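Local coordinates for protein galactan 1,3-beta-galactosidase (Phanerochaete chrysosporium, PDB 7BYT) that probably hydrolyses beta-1,3-galactan as an exo-acting glycosidase, joining a family 43 hydrolase domain to a galactose-binding carbohydrate module, at residues 332-337 with 415-420; 106-111 with 134-139; 208-213 with 238-243. All blocks are in the same frame, centred on the assembly; numbering follows the deposited sequence.

Contact 1: 332-337 with 415-420. With GAL (beta-D-galactopyranose), chain G; NAG (2-acetamido-2-deoxy-beta-D-glucopyranose), chain B.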
loop_
_atom_site.group_PDB
_atom_site.type_symbol
_atom_site.label_atom_id
_atom_site.label_comp_id
_atom_site.label_asym_id
_atom_site.label_seq_id
_atom_site.Cartn_x
_atom_site.Cartn_y
_atom_site.Cartn_z
ATOM N N VAL A 332 -19.968 15.068 12.058
ATOM C CA VAL A 332 -20.401 14.949 13.447
ATOM C C VAL A 332 -19.164 14.825 14.315
ATOM O O VAL A 332 -18.328 13.939 14.095
ATOM C CB VAL A 332 -21.357 13.761 13.645
ATOM C CG1 VAL A 332 -21.706 13.605 15.135
ATOM C CG2 VAL A 332 -22.628 13.967 12.823
ATOM N N GLY A 333 -19.049 15.721 15.296
ATOM C CA GLY A 333 -17.930 15.756 16.207
ATOM C C GLY A 333 -18.331 15.339 17.612
ATOM O O GLY A 333 -19.486 15.048 17.902
ATOM N N TYR A 334 -17.332 15.314 18.492
ATOM C CA TYR A 334 -17.531 14.878 19.877
ATOM C C TYR A 334 -18.295 13.553 19.947
ATOM O O TYR A 334 -19.227 13.370 20.734
ATOM C CB TYR A 334 -18.130 16.000 20.742
ATOM C CG TYR A 334 -17.069 17.050 21.022
ATOM C CD1 TYR A 334 -16.783 18.045 20.096
ATOM C CD2 TYR A 334 -16.296 16.982 22.173
ATOM C CE1 TYR A 334 -15.775 18.971 20.331
ATOM C CE2 TYR A 334 -15.295 17.908 22.414
ATOM C CZ TYR A 334 -15.046 18.893 21.493
ATOM O OH TYR A 334 -14.045 19.808 21.743
ATOM N N LEU A 335 -17.896 12.622 19.081
ATOM C CA LEU A 335 -18.426 11.271 19.093
ATOM C C LEU A 335 -17.623 10.427 20.067
ATOM O O LEU A 335 -16.421 10.634 20.259
ATOM C CB LEU A 335 -18.350 10.650 17.698
ATOM C CG LEU A 335 -19.437 11.122 16.737
ATOM C CD1 LEU A 335 -19.130 10.581 15.352
ATOM C CD2 LEU A 335 -20.817 10.641 17.209
ATOM N N GLY A 336 -18.296 9.457 20.676
ATOM C CA GLY A 336 -17.713 8.760 21.803
ATOM C C GLY A 336 -17.758 9.671 23.012
ATOM O O GLY A 336 -18.196 10.821 22.946
ATOM N N HIS A 337 -17.290 9.146 24.143
ATOM C CA HIS A 337 -17.295 9.902 25.394
ATOM C C HIS A 337 -18.660 10.536 25.647
ATOM O O HIS A 337 -18.769 11.718 25.984
ATOM C CB HIS A 337 -16.177 10.948 25.406
ATOM C CG HIS A 337 -15.875 11.495 26.765
ATOM N ND1 HIS A 337 -15.232 10.759 27.737
ATOM C CD2 HIS A 337 -16.142 12.702 27.318
ATOM C CE1 HIS A 337 -15.109 11.492 28.830
ATOM N NE2 HIS A 337 -15.652 12.675 28.602
ATOM N N SER A 415 -15.326 5.287 26.114
ATOM C CA SER A 415 -14.919 6.412 26.945
ATOM C C SER A 415 -14.033 7.395 26.196
ATOM O O SER A 415 -13.972 8.567 26.580
ATOM C CB SER A 415 -14.207 5.926 28.214
ATOM O OG SER A 415 -13.072 5.151 27.890
ATOM N N ASN A 416 -13.363 6.949 25.138
ATOM C CA ASN A 416 -12.506 7.812 24.343
ATOM C C ASN A 416 -13.317 8.487 23.243
ATOM O O ASN A 416 -14.375 8.004 22.826
ATOM C CB ASN A 416 -11.375 6.993 23.708
ATOM C CG ASN A 416 -11.890 5.866 22.815
ATOM O OD1 ASN A 416 -12.677 5.025 23.255
ATOM N ND2 ASN A 416 -11.440 5.840 21.561
ATOM N N TYR A 417 -12.811 9.625 22.780
ATOM C CA TYR A 417 -13.404 10.275 21.618
ATOM C C TYR A 417 -13.061 9.513 20.345
ATOM O O TYR A 417 -11.898 9.161 20.096
ATOM C CB TYR A 417 -12.917 11.717 21.506
ATOM C CG TYR A 417 -13.575 12.660 22.489
ATOM C CD1 TYR A 417 -14.925 12.970 22.391
ATOM C CD2 TYR A 417 -12.848 13.223 23.526
ATOM C CE1 TYR A 417 -15.533 13.831 23.294
ATOM C CE2 TYR A 417 -13.442 14.084 24.432
ATOM C CZ TYR A 417 -14.782 14.379 24.316
ATOM O OH TYR A 417 -15.375 15.236 25.222
ATOM N N ALA A 418 -14.090 9.232 19.558
ATOM C CA ALA A 418 -13.920 8.695 18.222
ATOM C C ALA A 418 -13.475 9.808 17.282
ATOM O O ALA A 418 -13.426 10.987 17.647
ATOM C CB ALA A 418 -15.256 8.131 17.736
ATOM N N ALA A 419 -13.152 9.426 16.048
ATOM C CA ALA A 419 -12.899 10.445 15.042
ATOM C C ALA A 419 -14.198 11.150 14.660
ATOM O O ALA A 419 -15.305 10.711 14.979
ATOM C CB ALA A 419 -12.250 9.830 13.804
ATOM N N ASP A 420 -14.048 12.263 13.957
ATOM C CA ASP A 420 -15.198 13.021 13.484
ATOM C C ASP A 420 -15.748 12.371 12.220
ATOM O O ASP A 420 -15.010 12.152 11.256
ATOM C CB ASP A 420 -14.769 14.455 13.184
ATOM C CG ASP A 420 -14.220 15.158 14.403
ATOM O OD1 ASP A 420 -14.715 14.886 15.522
ATOM O OD2 ASP A 420 -13.304 15.997 14.235
HETATM C C1 GAL G . -11.138 17.109 18.049
HETATM C C2 GAL G . -12.431 16.724 17.328
HETATM C C3 GAL G . -13.652 16.855 18.265
HETATM C C4 GAL G . -13.433 16.041 19.541
HETATM C C5 GAL G . -12.103 16.487 20.140
HETATM C C6 GAL G . -11.688 15.698 21.366
HETATM O O1 GAL G . -10.026 16.847 17.217
HETATM O O2 GAL G . -12.633 17.573 16.206
HETATM O O3 GAL G . -14.849 16.395 17.621
HETATM O O4 GAL G . -13.353 14.623 19.260
HETATM O O5 GAL G . -11.024 16.329 19.200
HETATM O O6 GAL G . -10.623 16.377 22.054
HETATM C C1 NAG B . -9.050 3.190 20.672
HETATM C C2 NAG B . -7.905 2.291 21.101
HETATM C C3 NAG B . -7.320 2.783 22.424
HETATM C C4 NAG B . -6.958 4.264 22.337
HETATM C C5 NAG B . -8.147 5.070 21.819
HETATM C C6 NAG B . -7.810 6.520 21.550
HETATM C C7 NAG B . -7.789 -0.086 20.512
HETATM C C8 NAG B . -8.381 -1.446 20.723
HETATM N N2 NAG B . -8.348 0.908 21.207
HETATM O O3 NAG B . -6.158 2.012 22.713
HETATM O O4 NAG B . -6.640 4.781 23.625
HETATM O O5 NAG B . -8.591 4.521 20.573
HETATM O O6 NAG B . -8.944 7.212 21.041
HETATM O O7 NAG B . -6.823 0.099 19.770
HETATM O O HOH W 1 -15.217 13.136 17.717
#

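Contact 2: 106-111 with 134-139. With GLA (alpha-D-galactopyranose), chain F.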
loop_
_atom_site.group_PDB
_atom_site.type_symbol
_atom_site.label_atom_id
_atom_site.label_comp_id
_atom_site.label_asym_id
_atom_site.label_seq_id
_atom_site.Cartn_x
_atom_site.Cartn_y
_atom_site.Cartn_z
ATOM N N GLY A 106 22.434 1.781 8.760
ATOM C CA GLY A 106 23.755 2.328 8.518
ATOM C C GLY A 106 24.568 1.629 7.455
ATOM O O GLY A 106 25.642 2.114 7.087
ATOM N N ALA A 107 24.104 0.488 6.954
ATOM C CA ALA A 107 24.869 -0.285 5.983
ATOM C C ALA A 107 24.474 -0.022 4.534
ATOM O O ALA A 107 25.331 -0.097 3.647
ATOM C CB ALA A 107 24.737 -1.779 6.278
ATOM N N ALA A 108 23.189 0.228 4.269
ATOM C CA ALA A 108 22.693 0.714 2.977
ATOM C C ALA A 108 23.233 -0.102 1.798
ATOM O O ALA A 108 23.965 0.395 0.942
ATOM C CB ALA A 108 23.009 2.204 2.804
ATOM N N MET A 109 22.825 -1.367 1.758
ATOM C CA MET A 109 23.198 -2.277 0.685
ATOM C C MET A 109 21.965 -2.820 -0.014
ATOM O O MET A 109 20.834 -2.644 0.445
ATOM C CB MET A 109 24.053 -3.417 1.229
ATOM C CG MET A 109 25.331 -2.884 1.828
ATOM S SD MET A 109 26.236 -4.166 2.678
ATOM C CE MET A 109 27.904 -3.543 2.495
ATOM N N VAL A 110 22.205 -3.464 -1.163
ATOM C CA VAL A 110 21.239 -4.368 -1.773
ATOM C C VAL A 110 21.666 -5.790 -1.465
ATOM O O VAL A 110 22.840 -6.081 -1.218
ATOM C CB VAL A 110 21.109 -4.197 -3.300
ATOM C CG1 VAL A 110 20.571 -2.830 -3.652
ATOM C CG2 VAL A 110 22.449 -4.471 -3.993
ATOM N N GLY A 111 20.698 -6.698 -1.490
ATOM C CA GLY A 111 21.000 -8.118 -1.474
ATOM C C GLY A 111 20.345 -8.803 -2.654
ATOM O O GLY A 111 19.343 -8.309 -3.179
ATOM N N ASP A 134 25.552 4.150 -1.393
ATOM C CA ASP A 134 24.418 3.698 -0.595
ATOM C C ASP A 134 23.262 3.257 -1.481
ATOM O O ASP A 134 22.971 3.850 -2.526
ATOM C CB ASP A 134 23.858 4.841 0.248
ATOM C CG ASP A 134 24.740 5.238 1.403
ATOM O OD1 ASP A 134 25.767 4.581 1.660
ATOM O OD2 ASP A 134 24.363 6.235 2.058
ATOM N N SER A 135 22.545 2.245 -1.005
ATOM C CA SER A 135 21.218 1.938 -1.524
ATOM C C SER A 135 20.352 1.582 -0.327
ATOM O O SER A 135 20.708 0.695 0.458
ATOM C CB SER A 135 21.295 0.784 -2.529
ATOM O OG SER A 135 20.012 0.437 -3.024
ATOM N N ARG A 136 19.243 2.307 -0.154
ATOM C CA ARG A 136 18.265 1.969 0.878
ATOM C C ARG A 136 16.971 1.527 0.209
ATOM O O ARG A 136 16.942 0.439 -0.368
ATOM C CB ARG A 136 18.131 3.089 1.923
ATOM C CG ARG A 136 19.385 3.179 2.806
ATOM C CD ARG A 136 19.317 4.308 3.834
ATOM N NE ARG A 136 20.475 4.298 4.732
ATOM C CZ ARG A 136 21.639 4.876 4.450
ATOM N NH1 ARG A 136 21.808 5.495 3.284
ATOM N NH2 ARG A 136 22.634 4.827 5.322
ATOM N N ASP A 137 15.898 2.315 0.251
ATOM C CA ASP A 137 14.711 1.917 -0.504
ATOM C C ASP A 137 15.090 1.684 -1.961
ATOM O O ASP A 137 15.840 2.467 -2.554
ATOM C CB ASP A 137 13.653 3.016 -0.474
ATOM C CG ASP A 137 12.838 3.016 0.785
ATOM O OD1 ASP A 137 13.263 2.413 1.796
ATOM O OD2 ASP A 137 11.783 3.680 0.779
ATOM N N GLU A 138 14.569 0.607 -2.540
ATOM C CA GLU A 138 14.899 0.265 -3.915
ATOM C C GLU A 138 13.711 -0.404 -4.588
ATOM O O GLU A 138 12.756 -0.851 -3.945
ATOM C CB GLU A 138 16.154 -0.625 -4.029
ATOM C CG GLU A 138 16.137 -1.876 -3.138
ATOM C CD GLU A 138 14.977 -2.821 -3.389
ATOM O OE1 GLU A 138 14.351 -3.207 -2.386
ATOM O OE2 GLU A 138 14.724 -3.214 -4.547
ATOM N N SER A 139 13.801 -0.474 -5.908
ATOM C CA SER A 139 12.972 -1.355 -6.716
ATOM C C SER A 139 13.794 -1.815 -7.902
ATOM O O SER A 139 14.882 -1.308 -8.163
ATOM C CB SER A 139 11.695 -0.670 -7.200
ATOM O OG SER A 139 10.774 -1.639 -7.700
HETATM C C1 GLA F . 10.422 4.136 5.108
HETATM C C2 GLA F . 10.937 3.122 4.101
HETATM C C3 GLA F . 10.695 1.725 4.656
HETATM C C4 GLA F . 11.472 1.568 5.966
HETATM C C5 GLA F . 11.068 2.693 6.930
HETATM C C6 GLA F . 11.917 2.684 8.203
HETATM O O1 GLA F . 9.019 3.907 5.352
HETATM O O2 GLA F . 10.256 3.336 2.869
HETATM O O3 GLA F . 11.074 0.715 3.712
HETATM O O4 GLA F . 12.896 1.550 5.744
HETATM O O5 GLA F . 11.180 3.985 6.313
HETATM O O6 GLA F . 13.250 3.126 7.920
HETATM O O HOH W 2 26.477 2.971 4.615
HETATM O O HOH W 3 18.878 -1.236 -1.168
#

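Contact 3: 208-213 with 238-243. With GLA (alpha-D-galactopyranose), chain F.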
loop_
_atom_site.group_PDB
_atom_site.type_symbol
_atom_site.label_atom_id
_atom_site.label_comp_id
_atom_site.label_asym_id
_atom_site.label_seq_id
_atom_site.Cartn_x
_atom_site.Cartn_y
_atom_site.Cartn_z
ATOM N N TRP A 208 8.526 6.254 8.684
ATOM C CA TRP A 208 7.316 5.456 8.538
ATOM C C TRP A 208 6.069 6.298 8.273
ATOM O O TRP A 208 5.043 5.730 7.900
ATOM C CB TRP A 208 7.055 4.612 9.800
ATOM C CG TRP A 208 8.091 3.570 10.168
ATOM C CD1 TRP A 208 8.940 3.613 11.232
ATOM C CD2 TRP A 208 8.345 2.317 9.506
ATOM N NE1 TRP A 208 9.718 2.480 11.265
ATOM C CE2 TRP A 208 9.368 1.664 10.224
ATOM C CE3 TRP A 208 7.809 1.687 8.379
ATOM C CZ2 TRP A 208 9.869 0.415 9.845
ATOM C CZ3 TRP A 208 8.308 0.450 8.005
ATOM C CH2 TRP A 208 9.332 -0.170 8.734
ATOM N N ALA A 209 6.121 7.616 8.465
ATOM C CA ALA A 209 4.933 8.448 8.280
ATOM C C ALA A 209 4.644 8.632 6.789
ATOM O O ALA A 209 5.575 8.791 5.992
ATOM C CB ALA A 209 5.133 9.823 8.912
ATOM N N PRO A 210 3.376 8.641 6.388
ATOM C CA PRO A 210 3.046 8.792 4.968
ATOM C C PRO A 210 3.212 10.237 4.525
ATOM O O PRO A 210 3.113 11.174 5.316
ATOM C CB PRO A 210 1.567 8.393 4.932
ATOM C CG PRO A 210 1.036 8.903 6.254
ATOM C CD PRO A 210 2.158 8.587 7.229
ATOM N N ASN A 211 3.440 10.412 3.226
ATOM C CA ASN A 211 3.576 11.754 2.678
ATOM C C ASN A 211 3.029 11.719 1.264
ATOM O O ASN A 211 2.715 10.641 0.743
ATOM C CB ASN A 211 5.037 12.242 2.727
ATOM C CG ASN A 211 5.986 11.369 1.930
ATOM O OD1 ASN A 211 5.919 11.327 0.704
ATOM N ND2 ASN A 211 6.896 10.686 2.623
ATOM N N PRO A 212 2.841 12.885 0.624
ATOM C CA PRO A 212 2.279 12.873 -0.737
ATOM C C PRO A 212 3.210 12.250 -1.765
ATOM O O PRO A 212 4.269 12.814 -2.066
ATOM C CB PRO A 212 2.037 14.359 -1.036
ATOM C CG PRO A 212 1.941 15.003 0.327
ATOM C CD PRO A 212 2.916 14.249 1.175
ATOM N N ASN A 213 2.826 11.105 -2.329
ATOM C CA ASN A 213 3.692 10.442 -3.289
ATOM C C ASN A 213 3.550 11.106 -4.657
ATOM O O ASN A 213 2.519 11.713 -4.980
ATOM C CB ASN A 213 3.358 8.948 -3.381
ATOM C CG ASN A 213 3.858 8.131 -2.179
ATOM O OD1 ASN A 213 4.017 6.917 -2.303
ATOM N ND2 ASN A 213 4.073 8.771 -1.026
ATOM N N THR A 238 -1.178 10.455 0.238
ATOM C CA THR A 238 -1.401 9.260 -0.586
ATOM C C THR A 238 -2.496 8.377 0.016
ATOM O O THR A 238 -2.375 7.154 0.074
ATOM C CB THR A 238 -0.102 8.482 -0.868
ATOM O OG1 THR A 238 0.991 9.401 -1.048
ATOM C CG2 THR A 238 -0.235 7.661 -2.151
ATOM N N TRP A 239 -3.579 9.008 0.473
ATOM C CA TRP A 239 -4.658 8.290 1.147
ATOM C C TRP A 239 -4.093 7.424 2.270
ATOM O O TRP A 239 -4.485 6.271 2.464
ATOM C CB TRP A 239 -5.492 7.485 0.149
ATOM C CG TRP A 239 -6.188 8.364 -0.851
ATOM C CD1 TRP A 239 -5.857 8.536 -2.164
ATOM C CD2 TRP A 239 -7.336 9.183 -0.612
ATOM N NE1 TRP A 239 -6.727 9.426 -2.761
ATOM C CE2 TRP A 239 -7.643 9.839 -1.826
ATOM C CE3 TRP A 239 -8.125 9.443 0.515
ATOM C CZ2 TRP A 239 -8.718 10.718 -1.949
ATOM C CZ3 TRP A 239 -9.198 10.311 0.386
ATOM C CH2 TRP A 239 -9.478 10.944 -0.836
ATOM N N TYR A 240 -3.147 8.005 3.007
ATOM C CA TYR A 240 -2.422 7.346 4.096
ATOM C C TYR A 240 -1.779 6.041 3.631
ATOM O O TYR A 240 -2.164 4.934 4.031
ATOM C CB TYR A 240 -3.318 7.104 5.315
ATOM C CG TYR A 240 -2.598 6.899 6.638
ATOM C CD1 TYR A 240 -1.300 6.386 6.716
ATOM C CD2 TYR A 240 -3.227 7.249 7.822
ATOM C CE1 TYR A 240 -0.670 6.211 7.947
ATOM C CE2 TYR A 240 -2.604 7.083 9.048
ATOM C CZ TYR A 240 -1.329 6.573 9.104
ATOM O OH TYR A 240 -0.733 6.432 10.338
ATOM N N SER A 241 -0.745 6.200 2.809
ATOM C CA SER A 241 0.009 5.039 2.356
ATOM C C SER A 241 1.366 5.490 1.841
ATOM O O SER A 241 1.659 6.685 1.751
ATOM C CB SER A 241 -0.761 4.248 1.286
ATOM O OG SER A 241 -0.780 4.972 0.065
ATOM N N GLN A 242 2.186 4.499 1.495
ATOM C CA GLN A 242 3.472 4.726 0.851
ATOM C C GLN A 242 3.628 3.705 -0.261
ATOM O O GLN A 242 3.350 2.520 -0.056
ATOM C CB GLN A 242 4.618 4.579 1.860
ATOM C CG GLN A 242 5.984 4.890 1.262
ATOM C CD GLN A 242 7.123 4.691 2.236
ATOM O OE1 GLN A 242 7.040 3.859 3.156
ATOM N NE2 GLN A 242 8.211 5.443 2.039
ATOM N N ASN A 243 4.087 4.155 -1.411
ATOM C CA ASN A 243 4.260 3.284 -2.582
ATOM C C ASN A 243 5.031 2.034 -2.224
ATOM O O ASN A 243 6.008 2.094 -1.460
ATOM C CB ASN A 243 5.019 4.039 -3.664
ATOM C CG ASN A 243 4.911 3.403 -5.016
ATOM O OD1 ASN A 243 3.833 2.984 -5.433
ATOM N ND2 ASN A 243 6.040 3.336 -5.734
HETATM C C1 GLA F . 10.422 4.136 5.108
HETATM C C2 GLA F . 10.937 3.122 4.101
HETATM C C3 GLA F . 10.695 1.725 4.656
HETATM C C4 GLA F . 11.472 1.568 5.966
HETATM C C5 GLA F . 11.068 2.693 6.930
HETATM C C6 GLA F . 11.917 2.684 8.203
HETATM O O1 GLA F . 9.019 3.907 5.352
HETATM O O2 GLA F . 10.256 3.336 2.869
HETATM O O3 GLA F . 11.074 0.715 3.712
HETATM O O4 GLA F . 12.896 1.550 5.744
HETATM O O5 GLA F . 11.180 3.985 6.313
HETATM O O6 GLA F . 13.250 3.126 7.920
HETATM O O HOH W 4 4.167 7.953 1.794
#

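Contact 1: 332-337 with 415-420
Tyr-334 and Tyr-417 both turn CG beside the backbone N, opposite the carbonyl carbon (chi1 -73° and -76°), and this sets their rings edge to face across the sugar site of a beta-sandwich carbohydrate-binding module. The edge of Tyr-334 points at the face of Tyr-417, offset, with centroids 5.3 Å apart and planes at 87°. Both tyrosines hold beta-D-galactose: its C4 lies 3.7 Å above the centre of the Tyr-334 ring, so the sugar's carbon face rests on the tyrosine ring, and its C6 lies over one face of Tyr-417. The opposite face of Tyr-417 is covered by His-337, whose CB sits 3.8 Å from the ring centroid in a CH-pi contact. The imidazole is held by a hydrogen bond from ND1 to Ser-415 O, 2.8 Å long, which requires a proton on ND1. Between the backbones, Ala-418 N donates to Leu-335 O at 2.8 Å. At Gly-336 a CB would run into Asn-416 O. A water accepts a hydrogen bond from Leu-335 N and donates to Ala-418 O and Asp-420 OD1; Arg-367 also binds the galactose. Sugar O3 is gripped twice, accepting from Tyr-334 N at 2.8 Å and donating to Asp-420 OD1 at 2.6 Å, while the second carboxylate oxygen, Asp-420 OD2, accepts a hydrogen bond from galactose O2 at 2.6 Å.

Contact 2: 106-111 with 134-139
Ala-108 sets its methyl group over one face of the guanidinium of Arg-136, at the seam between two neighbouring blades of the five-bladed beta-propeller characteristic of family 43 hydrolases. Its CB stands 3.4 Å above the plane, over the centre of the group, and CZ is the nearest of the arginine atoms. The arginine chain runs extended from CG to NE and chi4 of 85° turns the guanidinium across it, presenting its face to the methyl; CG also touches the methyl. Gly-106 CA meets the same group at its edge. The plane of the guanidinium is fixed by bonds around its rim: NH1 donates to Asp-134 OD2 at 2.9 Å in a salt bridge, and NH2 donates to Tyr-105 O. The two flat groups are not coplanar in that bridge, for OD2 lies near the guanidinium plane whereas NH1 meets the carboxylate from 60° above its own. The other carboxylate oxygen, Asp-134 OD1, pairs with Lys-129, which also donates to the carbonyls of Ala-107 and Ala-108. These positive neighbours would probably keep Asp-134 ionised.

Ser-135 carries the backbone link. Its N donates to Ala-108 O over 3.0 Å, nearly straight at hydrogen (168°). Its OG, anti to the backbone N, lies 3.4 Å from Val-110 CG1 and donates to a water at 2.7 Å. That water donates hydrogen bonds to Met-109 O and Arg-136 O, bridging the blades. Beyond Arg-136 the chain enters the sugar pocket, where Asp-137 accepts a hydrogen bond from alpha-D-galactose, OD2 to O2 being 2.6 Å, and the same OD2 receives Ala-188 N.

Contact 3: 208-213 with 238-243
The wall of the galactose pocket in the five-bladed propeller continues into a network of hydrogen bonds, in which Asn-213 and Thr-238 cross at about a right angle. Thr-238 OG1 donates to Asn-211 O at 2.8 Å. Asn-213, its CG opposite the carbonyl carbon (chi1 -75°), turns its amide toward the start of strand 242-249: OD1 accepts Asn-243 N at 2.9 Å, in the carbonyl plane, and ND2 donates to a water at 2.9 Å. That water also accepts from Asn-211 N and donates to Ser-241 O, so one molecule ties both segments together. Thr-238, Trp-239 and Tyr-240 all have positive phi, a left-handed turn, and Ser-241 OG closes it by donating to Thr-238 O at 2.7 Å. Apolar contact is provided by Pro-210, whose CG lies 3.5 Å from Tyr-240 CD1.

The sugar is met from both segments. The Trp-208 indole lays one face against alpha-D-galactose, with C6 of the sugar 3.4 Å above the ring plane and C5 near the six-membered ring. An alanine here would remove this aromatic platform and is likely to leave the C5–C6 side of the sugar without its apolar support and the hydroxymethyl group freer to turn. Gln-242 extends its chain fully, and NE2 makes a weak bond to sugar O2 at 3.1 Å; Trp-260 NE1 to OE1 and NE2 to Ser-203 OG fix its amide. Segment 208-213 links strands 197-204 and 214-218 of the fourth blade, while 238-243 leads into strand 242-249 of the fifth, next to strand 252-259, so the contact joins these two blades.

Overall arrangement
Along the chain the contacts follow in series: contact 2, contact 3, then contact 1. Contacts 2 and 3 belong to the family 43 propeller, their centres 20 Å apart; one lies between the blades holding strands 109-115 and 138-142, the other between those holding 214-218 and 242-249. They converge on the same alpha-D-galactose, where Asp-137 OD2 and Gln-242 NE2 pack 4.2 Å apart. Contact 1 lies in the binding module, its centre about 25 Å from that of contact 3 and about 43 Å from that of contact 2, which is on the opposite side of the chain's centre. The protein thus holds galactose at two separate places, consistent with a hydrolase assisted by a carbohydrate-binding module.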